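PDB 7DLA: nucleoside permease NupG from Escherichia coli K-12, which imports a broad range of purine and pyrimidine nucleosides across the bacterial inner membrane, driven by the proton motive force. Local coordinates for residues Q6-S11 against R136-I141; F15-S20 against A167-L172; G142-M147 against I259-E264; V149-G154 against A253-S258. The protein carries 1 engineered substitution. All blocks are in the same frame, centred on the assembly; numbering follows the deposited sequence.

Contact 1: residues Q6-S11 against R136-I141; sequences QLKILS and RIWGTI
K8 and S11 lie one turn apart on helix 3-19 and meet W138 and G139 at the start of helix 138-152, near the cytoplasmic ends of the first and fifth transmembrane helices of this major facilitator superfamily (MFS) transporter. The apolar part is the K8 aliphatic chain against the indole. K8 CD sits 3.2 Å from W138 CD1, and the two side chains run obliquely past each other. The lysine meets the pyrrole part of the ring, with NZ 3.8 Å from W138 NE1. A glycine in place of K8 would probably leave the CD1 and NE1 corner of the indole without the methylene that packs against it. On the other ring of the indole, I141 CD1 rests over one face, displaced toward the rim, 3.5 Å above the plane.

Around S11 a small side chain and two backbones meet. G139 has no side chain, and the CA atoms of S11 and G139 come within 4.4 Å. The OG of S11 is 3.4 Å from G139 N, but the angle is too poor for a hydrogen bond; with OG anti to S11's own N (chi1 -150°), the hydroxyl bonds to the carbonyl oxygen of I135. What does cross between the two backbones is a CA-H...O contact, G139 CA to S11 O at 3.4 Å, with an angle of 141° at the hydrogen.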
# COMPACT_ATOMS: atom_id res chain seq x y z
N GLN A 6 -10.09 -4.02 22.32
CA GLN A 6 -8.79 -4.63 22.08
C GLN A 6 -8.51 -4.67 20.59
O GLN A 6 -7.47 -4.19 20.13
CB GLN A 6 -8.74 -6.04 22.66
CG GLN A 6 -7.35 -6.52 23.00
CD GLN A 6 -7.32 -7.96 23.46
OE1 GLN A 6 -8.13 -8.78 23.00
NE2 GLN A 6 -6.36 -8.31 24.33
N LEU A 7 -9.45 -5.24 19.83
CA LEU A 7 -9.23 -5.38 18.39
C LEU A 7 -9.03 -4.02 17.73
O LEU A 7 -8.19 -3.88 16.84
CB LEU A 7 -10.40 -6.13 17.78
CG LEU A 7 -10.29 -7.63 18.03
CD1 LEU A 7 -11.09 -8.39 16.99
CD2 LEU A 7 -8.84 -8.09 18.11
N LYS A 8 -9.78 -3.00 18.18
CA LYS A 8 -9.70 -1.66 17.62
C LYS A 8 -8.34 -1.00 17.92
O LYS A 8 -7.79 -0.28 17.06
CB LYS A 8 -10.83 -0.81 18.17
CG LYS A 8 -12.16 -1.25 17.70
CD LYS A 8 -13.15 -0.11 17.72
CE LYS A 8 -14.57 -0.60 17.99
NZ LYS A 8 -15.61 0.35 17.50
N ILE A 9 -7.80 -1.21 19.12
CA ILE A 9 -6.46 -0.71 19.42
C ILE A 9 -5.44 -1.42 18.56
O ILE A 9 -4.50 -0.77 18.06
CB ILE A 9 -6.15 -0.88 20.91
CG1 ILE A 9 -7.16 -0.08 21.72
CG2 ILE A 9 -4.74 -0.43 21.23
CD1 ILE A 9 -7.28 -0.51 23.10
N LEU A 10 -5.59 -2.73 18.37
CA LEU A 10 -4.68 -3.47 17.50
C LEU A 10 -4.71 -2.93 16.07
O LEU A 10 -3.66 -2.76 15.45
CB LEU A 10 -5.02 -4.94 17.52
CG LEU A 10 -3.75 -5.76 17.61
CD1 LEU A 10 -2.98 -5.41 18.84
CD2 LEU A 10 -4.10 -7.24 17.60
N SER A 11 -5.92 -2.68 15.54
CA SER A 11 -6.05 -2.11 14.20
C SER A 11 -5.37 -0.75 14.14
O SER A 11 -4.48 -0.52 13.29
CB SER A 11 -7.53 -2.00 13.83
OG SER A 11 -7.74 -2.12 12.43
N ARG A 136 -12.18 -2.38 11.60
CA ARG A 136 -11.17 -2.11 10.56
C ARG A 136 -11.17 -0.64 10.19
O ARG A 136 -10.39 -0.27 9.33
CB ARG A 136 -11.41 -2.95 9.31
CG ARG A 136 -10.37 -2.74 8.23
CD ARG A 136 -9.07 -3.48 8.48
NE ARG A 136 -8.37 -3.69 7.23
CZ ARG A 136 -7.78 -2.72 6.55
NH1 ARG A 136 -7.19 -3.00 5.40
NH2 ARG A 136 -7.77 -1.48 7.01
N ILE A 137 -12.01 0.18 10.81
CA ILE A 137 -12.00 1.62 10.47
C ILE A 137 -10.97 2.32 11.33
O ILE A 137 -10.67 3.46 11.05
CB ILE A 137 -13.36 2.28 10.75
CG1 ILE A 137 -14.51 1.44 10.20
CG2 ILE A 137 -13.37 3.69 10.20
CD1 ILE A 137 -15.85 2.10 10.33
N TRP A 138 -10.50 1.65 12.38
CA TRP A 138 -9.54 2.29 13.30
C TRP A 138 -8.14 2.12 12.74
O TRP A 138 -7.28 2.90 13.11
CB TRP A 138 -9.72 1.74 14.71
CG TRP A 138 -10.95 2.34 15.31
CD1 TRP A 138 -12.21 1.83 15.30
CD2 TRP A 138 -11.05 3.63 15.90
NE1 TRP A 138 -13.07 2.70 15.87
CE2 TRP A 138 -12.39 3.82 16.26
CE3 TRP A 138 -10.12 4.64 16.17
CZ2 TRP A 138 -12.83 4.97 16.89
CZ3 TRP A 138 -10.56 5.77 16.80
CH2 TRP A 138 -11.90 5.94 17.15
N GLY A 139 -7.96 1.18 11.82
CA GLY A 139 -6.65 1.00 11.17
C GLY A 139 -6.44 2.13 10.19
O GLY A 139 -5.30 2.51 9.96
N THR A 140 -7.54 2.61 9.62
CA THR A 140 -7.60 3.75 8.69
C THR A 140 -7.44 5.02 9.51
O THR A 140 -6.80 5.94 9.04
CB THR A 140 -8.94 3.76 7.98
OG1 THR A 140 -9.12 2.42 7.52
CG2 THR A 140 -8.98 4.69 6.79
N ILE A 141 -7.99 5.06 10.72
CA ILE A 141 -7.82 6.27 11.56
C ILE A 141 -6.37 6.33 12.01
O ILE A 141 -5.77 7.39 11.94
CB ILE A 141 -8.78 6.28 12.75
CG1 ILE A 141 -10.24 6.38 12.31
CG2 ILE A 141 -8.43 7.41 13.70
CD1 ILE A 141 -11.16 6.79 13.42

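Contact 2: residues F15-S20 against A167-L172; sequences FCLWGS and ALSAIL
S20 OG donates to L17 O across 2.8 Å, coming in from above the carbonyl plane, 44° out of it, with a C=O...donor angle of 127°. This bond ties the serine side chain to the residue three positions earlier, and S20 and L17 both go on to touch helix 160-177.

L17 does most of the work. Its CG takes the crowded position between backbone N and carbonyl carbon, which sends CD2 toward S169 and L172, away from L168, whose CB lies 3.6 Å from L17 CB. L17 CD2 reaches L172 CD2 at 3.4 Å, the two leucines crossing at about a right angle. The same L17 methyl lies 3.4 Å from S169 OG, with L17 CD1 close by as well, so this hydroxyl lies against hydrocarbon; its hydrogen bond goes to the carbonyl oxygen of G165, within its own helix.

The branched end of L168 turns the other way, its CG 4.1 Å from C16 SG and its CD2 4.4 Å from S20 CB. Cut back to an alanine, L168 would keep its CB against L17 but would probably open a gap beside the C16 sulfur and the S20 methylene.

Y72 and H76 of helix 68-86 border L172, while A146 of helix 138-152 lies by C16. The short helical segments run nearly antiparallel, at 166° with axes 8.5 Å apart: a close, leucine-filled pairing of the first and sixth transmembrane helices of the MFS fold.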
# COMPACT_ATOMS: atom_id res chain seq x y z
N PHE A 15 -1.67 0.03 12.01
CA PHE A 15 -1.53 0.94 10.88
C PHE A 15 -0.92 2.28 11.23
O PHE A 15 -0.31 2.91 10.37
CB PHE A 15 -2.88 1.13 10.22
CG PHE A 15 -3.33 -0.08 9.53
CD1 PHE A 15 -2.60 -0.57 8.46
CD2 PHE A 15 -4.43 -0.78 9.97
CE1 PHE A 15 -3.01 -1.71 7.81
CE2 PHE A 15 -4.85 -1.92 9.33
CZ PHE A 15 -4.14 -2.39 8.24
N CYS A 16 -1.07 2.73 12.47
CA CYS A 16 -0.42 3.95 12.90
C CYS A 16 1.08 3.84 12.68
O CYS A 16 1.69 4.72 12.08
CB CYS A 16 -0.73 4.22 14.36
SG CYS A 16 -0.57 5.92 14.76
N LEU A 17 1.67 2.72 13.13
CA LEU A 17 3.12 2.57 12.99
C LEU A 17 3.54 2.65 11.54
O LEU A 17 4.60 3.19 11.23
CB LEU A 17 3.62 1.27 13.62
CG LEU A 17 3.40 -0.10 12.97
CD1 LEU A 17 4.49 -0.51 11.96
CD2 LEU A 17 3.30 -1.15 14.04
N TRP A 18 2.74 2.08 10.63
CA TRP A 18 3.08 2.17 9.21
C TRP A 18 2.93 3.59 8.66
O TRP A 18 3.83 4.09 7.98
CB TRP A 18 2.23 1.18 8.42
CG TRP A 18 2.94 0.56 7.21
CD1 TRP A 18 4.28 0.34 7.06
CD2 TRP A 18 2.32 0.00 6.04
NE1 TRP A 18 4.53 -0.27 5.86
CE2 TRP A 18 3.34 -0.49 5.21
CE3 TRP A 18 0.99 -0.11 5.62
CZ2 TRP A 18 3.09 -1.09 3.98
CZ3 TRP A 18 0.74 -0.70 4.40
CH2 TRP A 18 1.78 -1.19 3.59
N GLY A 19 1.79 4.24 8.93
CA GLY A 19 1.52 5.55 8.36
C GLY A 19 2.47 6.64 8.81
O GLY A 19 2.65 7.63 8.11
N SER A 20 3.11 6.44 9.96
CA SER A 20 3.98 7.46 10.52
C SER A 20 5.12 7.82 9.57
O SER A 20 5.66 8.94 9.61
CB SER A 20 4.54 6.99 11.86
OG SER A 20 5.34 5.82 11.71
N ALA A 167 8.27 3.37 17.99
CA ALA A 167 7.64 3.52 19.29
C ALA A 167 6.25 2.91 19.28
O ALA A 167 5.86 2.22 20.23
CB ALA A 167 7.59 4.99 19.66
N LEU A 168 5.49 3.15 18.20
CA LEU A 168 4.18 2.52 18.04
C LEU A 168 4.32 1.01 17.93
O LEU A 168 3.50 0.27 18.47
CB LEU A 168 3.45 3.00 16.79
CG LEU A 168 2.74 4.35 16.61
CD1 LEU A 168 1.95 4.81 17.86
CD2 LEU A 168 3.45 5.43 15.83
N SER A 169 5.33 0.55 17.22
CA SER A 169 5.51 -0.89 17.04
C SER A 169 5.76 -1.56 18.37
O SER A 169 5.24 -2.64 18.63
CB SER A 169 6.66 -1.18 16.07
OG SER A 169 6.55 -0.39 14.91
N ALA A 170 6.55 -0.93 19.24
CA ALA A 170 6.81 -1.51 20.55
C ALA A 170 5.57 -1.47 21.44
O ALA A 170 5.25 -2.45 22.11
CB ALA A 170 7.95 -0.76 21.22
N ILE A 171 4.90 -0.31 21.48
CA ILE A 171 3.61 -0.21 22.13
C ILE A 171 2.70 -1.33 21.65
O ILE A 171 2.06 -2.02 22.45
CB ILE A 171 3.00 1.17 21.83
CG1 ILE A 171 3.94 2.25 22.41
CG2 ILE A 171 1.52 1.24 22.28
CD1 ILE A 171 3.31 3.59 22.72
N LEU A 172 2.65 -1.52 20.33
CA LEU A 172 1.94 -2.63 19.72
C LEU A 172 2.36 -3.96 20.30
O LEU A 172 1.51 -4.68 20.83
CB LEU A 172 2.15 -2.61 18.20
CG LEU A 172 1.25 -3.55 17.42
CD1 LEU A 172 -0.15 -3.33 17.86
CD2 LEU A 172 1.35 -3.25 15.94

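Contact 3: residues G142-M147 against I259-E264; sequences GFIMAM and ISQISE
I144 carries CD1 straight out, fully extended from CA (chi2 -173°), and the methyl arrives at the base of Q261, whose own chain bends at chi2 (-57°) and turns its amide aside. I144 CD1 therefore meets Q261 CB at 3.6 Å, methyl against methylene, as the two side chains slant past each other. The same I144 methyl also lies 3.6 Å from the backbone N of I262 and 3.7 Å from I262 CG1, filling the angle between two neighbouring residues of helix 253-299.

The helices are nearly antiparallel over these segments, 166° apart in direction, with axes 10.1 Å from each other. They are the fifth and eighth transmembrane helices, a pair that in MFS transporters characteristically faces across the boundary between the two six-helix domains. At this spacing side chains reach across to make the contact, the I144 methyl touching backbone as well, and no hydrogen bond crosses it.

One turn along from I144, M147 lays its sulfur across the glutamine at about a right angle, SD to Q261 CG 3.9 Å. The ring of F143 approaches more loosely, CE2 lying 4.3 Å from Q261 NE2, with the amide placed obliquely to the ring; W18 of helix 3-19 packs against this phenylalanine too. Elsewhere on helix 253-299, S260 and S263 form hydrogen bonds with R294 and the carbonyl oxygen of I316 respectively.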
# COMPACT_ATOMS: atom_id res chain seq x y z
N GLY A 142 -5.83 5.21 12.47
CA GLY A 142 -4.43 5.22 12.86
C GLY A 142 -3.54 5.75 11.76
O GLY A 142 -2.70 6.63 11.99
N PHE A 143 -3.77 5.28 10.54
CA PHE A 143 -2.95 5.70 9.41
C PHE A 143 -3.11 7.20 9.13
O PHE A 143 -2.11 7.94 9.12
CB PHE A 143 -3.34 4.89 8.16
CG PHE A 143 -2.22 4.76 7.17
CD1 PHE A 143 -1.26 3.77 7.33
CD2 PHE A 143 -2.13 5.60 6.07
CE1 PHE A 143 -0.24 3.62 6.43
CE2 PHE A 143 -1.09 5.46 5.18
CZ PHE A 143 -0.14 4.47 5.36
N ILE A 144 -4.34 7.66 8.86
CA ILE A 144 -4.51 9.06 8.48
C ILE A 144 -4.09 10.01 9.60
O ILE A 144 -3.50 11.07 9.35
CB ILE A 144 -5.95 9.36 7.99
CG1 ILE A 144 -6.32 8.42 6.83
CG2 ILE A 144 -6.11 10.84 7.64
CD1 ILE A 144 -7.67 8.72 6.15
N MET A 145 -4.33 9.64 10.85
CA MET A 145 -3.87 10.49 11.94
C MET A 145 -2.37 10.47 12.06
O MET A 145 -1.79 11.51 12.35
CB MET A 145 -4.49 10.03 13.24
CG MET A 145 -5.51 10.97 13.79
SD MET A 145 -5.95 10.21 15.36
CE MET A 145 -4.31 9.86 15.99
N ALA A 146 -1.71 9.31 11.89
CA ALA A 146 -0.25 9.31 11.95
C ALA A 146 0.33 10.25 10.92
O ALA A 146 1.24 11.03 11.22
CB ALA A 146 0.30 7.89 11.76
N MET A 147 -0.22 10.23 9.71
CA MET A 147 0.14 11.21 8.69
C MET A 147 -0.08 12.62 9.21
O MET A 147 0.81 13.48 9.11
CB MET A 147 -0.70 10.98 7.44
CG MET A 147 -0.29 9.77 6.60
SD MET A 147 -1.48 9.35 5.28
CE MET A 147 -1.61 10.91 4.45
N ILE A 259 -6.21 13.28 2.03
CA ILE A 259 -7.45 13.23 1.27
C ILE A 259 -7.44 12.05 0.33
O ILE A 259 -8.50 11.48 0.03
CB ILE A 259 -7.66 14.56 0.53
CG1 ILE A 259 -7.54 15.71 1.53
CG2 ILE A 259 -9.01 14.57 -0.19
CD1 ILE A 259 -7.79 17.05 0.93
N SER A 260 -6.26 11.60 -0.08
CA SER A 260 -6.14 10.38 -0.86
C SER A 260 -6.69 9.18 -0.09
O SER A 260 -7.55 8.44 -0.60
CB SER A 260 -4.69 10.17 -1.28
OG SER A 260 -4.24 11.24 -2.11
N GLN A 261 -6.23 8.98 1.16
CA GLN A 261 -6.69 7.84 1.95
C GLN A 261 -8.14 7.99 2.36
O GLN A 261 -8.91 7.01 2.37
CB GLN A 261 -5.84 7.69 3.19
CG GLN A 261 -4.45 8.14 2.98
CD GLN A 261 -3.79 7.44 1.85
OE1 GLN A 261 -3.25 8.07 0.94
NE2 GLN A 261 -3.77 6.12 1.92
N ILE A 262 -8.52 9.21 2.71
CA ILE A 262 -9.91 9.54 2.98
C ILE A 262 -10.79 9.03 1.83
O ILE A 262 -11.74 8.25 2.03
CB ILE A 262 -10.06 11.06 3.16
CG1 ILE A 262 -9.23 11.54 4.32
CG2 ILE A 262 -11.47 11.42 3.55
CD1 ILE A 262 -9.43 13.01 4.60
N SER A 263 -10.47 9.44 0.60
CA SER A 263 -11.33 9.12 -0.53
C SER A 263 -11.27 7.63 -0.88
O SER A 263 -12.26 7.07 -1.35
CB SER A 263 -10.94 9.95 -1.75
OG SER A 263 -11.95 9.85 -2.71
N GLU A 264 -10.12 6.99 -0.63
CA GLU A 264 -10.03 5.55 -0.83
C GLU A 264 -11.00 4.81 0.09
O GLU A 264 -11.65 3.86 -0.34
CB GLU A 264 -8.62 5.07 -0.55
CG GLU A 264 -8.56 3.58 -0.30
CD GLU A 264 -7.16 3.11 -0.04
OE1 GLU A 264 -6.24 3.97 0.06
OE2 GLU A 264 -6.97 1.87 0.01

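Contact 4: residues V149-G154 against A253-S258; sequences VVSLSG and ASIIMS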
# COMPACT_ATOMS: atom_id res chain seq x y z
N VAL A 149 -0.22 13.73 12.25
CA VAL A 149 0.60 14.08 13.40
C VAL A 149 1.99 14.44 12.91
O VAL A 149 2.45 15.57 13.09
CB VAL A 149 0.64 12.93 14.41
CG1 VAL A 149 1.74 13.16 15.42
CG2 VAL A 149 -0.71 12.73 15.11
N VAL A 150 2.65 13.48 12.25
CA VAL A 150 4.02 13.72 11.79
C VAL A 150 4.07 14.96 10.91
O VAL A 150 5.02 15.74 10.99
CB VAL A 150 4.58 12.47 11.08
CG1 VAL A 150 5.75 12.82 10.14
CG2 VAL A 150 5.03 11.46 12.12
N SER A 151 3.04 15.19 10.09
CA SER A 151 3.03 16.43 9.33
C SER A 151 3.01 17.65 10.26
O SER A 151 3.85 18.54 10.13
CB SER A 151 1.84 16.47 8.37
OG SER A 151 2.04 17.47 7.39
N LEU A 152 2.08 17.67 11.23
CA LEU A 152 1.86 18.86 12.04
C LEU A 152 2.95 19.07 13.09
O LEU A 152 3.18 20.20 13.53
CB LEU A 152 0.52 18.78 12.74
CG LEU A 152 -0.71 18.84 11.85
CD1 LEU A 152 -1.87 18.26 12.61
CD2 LEU A 152 -0.97 20.28 11.45
N SER A 153 3.63 18.01 13.48
CA SER A 153 4.72 18.15 14.44
C SER A 153 6.03 18.64 13.81
O SER A 153 7.02 18.77 14.53
CB SER A 153 4.96 16.82 15.12
OG SER A 153 3.71 16.23 15.38
N GLY A 154 6.06 18.86 12.50
CA GLY A 154 7.30 19.19 11.83
C GLY A 154 8.31 18.06 11.66
O GLY A 154 9.51 18.33 11.65
N ALA A 253 2.46 18.53 3.43
CA ALA A 253 1.97 17.76 2.29
C ALA A 253 1.17 16.56 2.76
O ALA A 253 0.14 16.23 2.16
CB ALA A 253 3.12 17.32 1.39
N SER A 254 1.63 15.89 3.83
CA SER A 254 0.90 14.74 4.34
C SER A 254 -0.55 15.09 4.65
O SER A 254 -1.44 14.25 4.47
CB SER A 254 1.62 14.17 5.56
OG SER A 254 2.93 13.75 5.22
N ILE A 255 -0.82 16.34 5.01
CA ILE A 255 -2.20 16.74 5.28
C ILE A 255 -3.02 16.78 3.99
O ILE A 255 -4.21 16.44 3.99
CB ILE A 255 -2.22 18.10 6.00
CG1 ILE A 255 -1.32 18.01 7.22
CG2 ILE A 255 -3.62 18.45 6.47
CD1 ILE A 255 -1.67 16.85 8.09
N ILE A 256 -2.42 17.17 2.87
CA ILE A 256 -3.18 17.20 1.62
C ILE A 256 -3.28 15.80 1.01
O ILE A 256 -4.36 15.38 0.56
CB ILE A 256 -2.54 18.21 0.65
CG1 ILE A 256 -2.41 19.56 1.36
CG2 ILE A 256 -3.36 18.28 -0.67
CD1 ILE A 256 -3.71 20.08 1.96
N MET A 257 -2.17 15.06 1.01
CA MET A 257 -2.17 13.67 0.59
C MET A 257 -3.17 12.84 1.37
O MET A 257 -3.69 11.87 0.84
CB MET A 257 -0.76 13.07 0.74
CG MET A 257 0.30 13.73 -0.16
SD MET A 257 0.15 13.40 -1.95
CE MET A 257 0.36 11.62 -2.11
N SER A 258 -3.46 13.17 2.63
CA SER A 258 -4.40 12.34 3.39
C SER A 258 -5.74 12.19 2.68
O SER A 258 -6.35 11.11 2.69
CB SER A 258 -4.59 12.91 4.78
OG SER A 258 -5.16 14.20 4.66
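S151 meets S254 and I255 directly. The serine methylenes abut, S151 CB to S254 CB at 3.6 Å, and the CG1-CD1 branch of I255 runs alongside S151: CG1 lies 3.4 Å from S151 OG, and CD1 lies 3.5 Å from S151 CB. At the edge of this patch L152, whose end bends back to the partner helix, brings CG to 4.4 Å from I255 CD1. No hydrogen bond passes directly between the two segments. With serines where the helices meet, the CA atoms of S151 and S254 come to 5.7 Å.

In the next shell, E156 links the two sides. S151 OG, set anti to its own N by a chi1 of -163°, hydrogen-bonds one carboxylate oxygen of E156, and S254 N makes only a weak bond to the other. W148, one turn back, lies against I255 and makes a weak hydrogen bond to S258 OG.

Further out, the end of helix 138-152 is closed off by its own bonds. V149 O takes two donors from S153, its N and its OG, each at 2.7 Å; the hydroxyl comes from above the carbonyl plane. G154 then leaves the helix with phi of +72°, a value that suits glycine, in a Schellman motif. This is the periplasmic end of the pairing between the fifth and eighth transmembrane helices, the inter-domain seam typical of the MFS fold.

How the contacts relate
From the N terminus, helix 3-19 opens two contacts in turn. Contact 1 closes first, when the chain returns at 136-141 after some 120 residues; contact 2 opens within that span and closes beyond it, at 167-172, tying helix 3-19 to helix 160-177 within the N-terminal bundle, so the two cross. Contacts 3 and 4 both start on helix 138-152 and end on helix 253-299; contact 4 lies within the span of contact 3, and contact 2 crosses both. Helix 138-152 is the shared element, meeting helix 3-19 in contact 1 and helix 253-299 in contacts 3 and 4. F143 of contact 3 also packs on F15 and G19 of contact 2, joining that bundle to the domain boundary.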